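Local coordinates for protein leukotriene A-4 hydrolase (Saccharomyces cerevisiae, PDB 2XQ0) that cleaves di- and tripeptides as a zinc aminopeptidase of the M1 family and has a low epoxide hydrolase activity in vitro, at residues W352-Q356 with M460-P464. Residues are numbered along the deposited sequence; the frame is centred on the assembly and turned at random.
Sequences WSDLQ and MPPRP
Trp352 of helix 341-360 slots its indole between two side chains: Met460 lies over one face, its methyl touching and its sulfur behind (a Met-aromatic contact), and Arg463 over the other. The helix belongs to the M1 peptidase domain, and residues 460-464, in the proline-rich loop between helices 451-456 and 469-484, curl round the ring. With CG anti to the backbone N (chi1 -177°), the indole stands out from the helix into this curl. A broad, flat ring suits the place because both faces can be used. The close contact is CH-pi: Met460 CE lies 3.5 Å from the centroid of the Trp352 six-membered ring. Bends at chi2 and chi3 fold the flexible thioether over the indole, and Met460 SD also meets Leu355 CG at 3.8 Å. Branched, apolar Leu355 can serve two partners, its CD2 reaching Pro461 CD, while Val388 and Glu391 of helix 388-403 also touch it. Gln356 crosses Met460 at about a right angle, Gln356 OE1 meeting Met460 CG at 3.6 Å and NE2 hydrogen-bonded to Asp360 OD1. On the opposite indole face the aliphatic part of Arg463 passes, Arg463 CG making a second CH-pi contact with the Trp352 six-membered ring. At the ring's edge, in its plane, Pro461 O approaches Trp352 CH2 to 3.3 Å.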
ATOM      1  N   TRP A 352       2.750   6.020 -15.223  1.00 21.85           N
ATOM      2  CA  TRP A 352       2.054   7.068 -15.956  1.00 25.92           C
ATOM      3  C   TRP A 352       0.712   6.572 -16.479  1.00 23.58           C
ATOM      4  O   TRP A 352      -0.298   7.261 -16.353  1.00 18.29           O
ATOM      5  CB  TRP A 352       2.916   7.620 -17.110  1.00 22.51           C
ATOM      6  CG  TRP A 352       2.251   8.751 -17.849  1.00 28.87           C
ATOM      7  CD1 TRP A 352       1.538   8.676 -19.014  1.00 29.79           C
ATOM      8  CD2 TRP A 352       2.231  10.127 -17.454  1.00 21.87           C
ATOM      9  NE1 TRP A 352       1.098   9.927 -19.375  1.00 29.51           N
ATOM     10  CE2 TRP A 352       1.498  10.830 -18.428  1.00 19.86           C
ATOM     11  CE3 TRP A 352       2.766  10.832 -16.368  1.00 24.29           C
ATOM     12  CZ2 TRP A 352       1.287  12.205 -18.352  1.00 23.79           C
ATOM     13  CZ3 TRP A 352       2.547  12.196 -16.291  1.00 21.53           C
ATOM     14  CH2 TRP A 352       1.817  12.868 -17.284  1.00 21.70           C
ATOM     15  N   SER A 353       0.694   5.376 -17.061  1.00 22.27           N
ATOM     16  CA  SER A 353      -0.559   4.826 -17.561  1.00 28.56           C
ATOM     17  C   SER A 353      -1.508   4.437 -16.425  1.00 27.24           C
ATOM     18  O   SER A 353      -2.714   4.560 -16.586  1.00 24.86           O
ATOM     19  CB  SER A 353      -0.332   3.643 -18.506  1.00 36.79           C
ATOM     20  OG  SER A 353      -0.130   2.455 -17.776  1.00 48.44           O
ATOM     21  N   ASP A 354      -0.976   3.952 -15.298  1.00 18.96           N
ATOM     22  CA  ASP A 354      -1.786   3.763 -14.084  1.00 26.43           C
ATOM     23  C   ASP A 354      -2.435   5.082 -13.604  1.00 22.07           C
ATOM     24  O   ASP A 354      -3.613   5.113 -13.221  1.00 22.63           O
ATOM     25  CB  ASP A 354      -0.935   3.177 -12.952  1.00 30.14           C
ATOM     26  CG  ASP A 354      -0.580   1.706 -13.171  1.00 39.04           C
ATOM     27  OD1 ASP A 354      -1.201   1.043 -14.028  1.00 32.66           O
ATOM     28  OD2 ASP A 354       0.327   1.203 -12.468  1.00 43.83           O
ATOM     29  N   LEU A 355      -1.669   6.165 -13.605  1.00 20.59           N
ATOM     30  CA  LEU A 355      -2.214   7.476 -13.226  1.00 24.28           C
ATOM     31  C   LEU A 355      -3.363   7.870 -14.152  1.00 26.10           C
ATOM     32  O   LEU A 355      -4.440   8.298 -13.710  1.00 26.86           O
ATOM     33  CB  LEU A 355      -1.112   8.550 -13.282  1.00 23.34           C
ATOM     34  CG  LEU A 355      -1.489   9.961 -12.788  1.00 25.39           C
ATOM     35  CD1 LEU A 355      -2.071   9.896 -11.371  1.00 21.24           C
ATOM     36  CD2 LEU A 355      -0.311  10.915 -12.838  1.00 19.66           C
ATOM     37  N   GLN A 356      -3.126   7.748 -15.449  1.00 24.39           N
ATOM     38  CA  GLN A 356      -4.142   8.110 -16.438  1.00 20.44           C
ATOM     39  C   GLN A 356      -5.419   7.345 -16.209  1.00 28.81           C
ATOM     40  O   GLN A 356      -6.501   7.925 -16.193  1.00 34.43           O
ATOM     41  CB  GLN A 356      -3.643   7.842 -17.856  1.00 24.58           C
ATOM     42  CG  GLN A 356      -4.591   8.298 -18.936  1.00 29.23           C
ATOM     43  CD  GLN A 356      -4.676   9.805 -19.026  1.00 39.84           C
ATOM     44  OE1 GLN A 356      -3.765  10.456 -19.530  1.00 39.69           O
ATOM     45  NE2 GLN A 356      -5.777  10.371 -18.536  1.00 42.83           N
ATOM     46  N   MET A 460      -3.930  15.271 -15.175  1.00 32.36           N
ATOM     47  CA  MET A 460      -2.555  14.812 -15.388  1.00 33.69           C
ATOM     48  C   MET A 460      -1.592  15.979 -15.314  1.00 29.14           C
ATOM     49  O   MET A 460      -1.868  17.041 -15.842  1.00 27.61           O
ATOM     50  CB  MET A 460      -2.405  14.144 -16.758  1.00 30.82           C
ATOM     51  CG  MET A 460      -3.323  12.975 -16.970  1.00 32.27           C
ATOM     52  SD  MET A 460      -2.852  11.603 -15.910  1.00 27.37           S
ATOM     53  CE  MET A 460      -1.334  11.056 -16.696  1.00 24.80           C
ATOM     54  N   PRO A 461      -0.444  15.785 -14.661  1.00 28.62           N
ATOM     55  CA  PRO A 461       0.524  16.870 -14.727  1.00 30.56           C
ATOM     56  C   PRO A 461       1.203  16.880 -16.098  1.00 30.43           C
ATOM     57  O   PRO A 461       0.923  16.022 -16.926  1.00 28.93           O
ATOM     58  CB  PRO A 461       1.521  16.485 -13.646  1.00 27.20           C
ATOM     59  CG  PRO A 461       1.489  14.998 -13.627  1.00 25.77           C
ATOM     60  CD  PRO A 461       0.126  14.569 -14.061  1.00 26.94           C
ATOM     61  N   PRO A 462       2.109  17.837 -16.336  1.00 31.06           N
ATOM     62  CA  PRO A 462       2.835  17.813 -17.603  1.00 26.86           C
ATOM     63  C   PRO A 462       3.621  16.511 -17.751  1.00 24.30           C
ATOM     64  O   PRO A 462       4.193  16.035 -16.768  1.00 24.34           O
ATOM     65  CB  PRO A 462       3.798  19.001 -17.470  1.00 31.13           C
ATOM     66  CG  PRO A 462       3.134  19.925 -16.538  1.00 30.11           C
ATOM     67  CD  PRO A 462       2.441  19.022 -15.530  1.00 28.75           C
ATOM     68  N   ARG A 463       3.687  15.974 -18.966  1.00 25.01           N
ATOM     69  CA  ARG A 463       4.287  14.654 -19.180  1.00 30.42           C
ATOM     70  C   ARG A 463       5.796  14.708 -19.368  1.00 31.18           C
ATOM     71  O   ARG A 463       6.307  15.407 -20.248  1.00 29.25           O
ATOM     72  CB  ARG A 463       3.655  13.952 -20.384  1.00 30.79           C
ATOM     73  CG  ARG A 463       4.183  12.525 -20.578  1.00 28.10           C
ATOM     74  CD  ARG A 463       3.407  11.837 -21.681  1.00 24.62           C
ATOM     75  NE  ARG A 463       3.713  12.430 -22.973  1.00 25.64           N
ATOM     76  CZ  ARG A 463       3.012  12.209 -24.082  1.00 36.40           C
ATOM     77  NH1 ARG A 463       1.935  11.440 -24.041  1.00 35.57           N
ATOM     78  NH2 ARG A 463       3.378  12.780 -25.224  1.00 39.15           N
ATOM     79  N   PRO A 464       6.527  13.948 -18.555  1.00 27.09           N
ATOM     80  CA  PRO A 464       7.981  13.976 -18.726  1.00 26.59           C
ATOM     81  C   PRO A 464       8.436  13.155 -19.931  1.00 22.04           C
ATOM     82  O   PRO A 464       7.636  12.439 -20.528  1.00 21.26           O
ATOM     83  CB  PRO A 464       8.492  13.346 -17.431  1.00 32.01           C
ATOM     84  CG  PRO A 464       7.366  12.460 -16.977  1.00 25.54           C
ATOM     85  CD  PRO A 464       6.083  13.067 -17.455  1.00 27.09           C
TER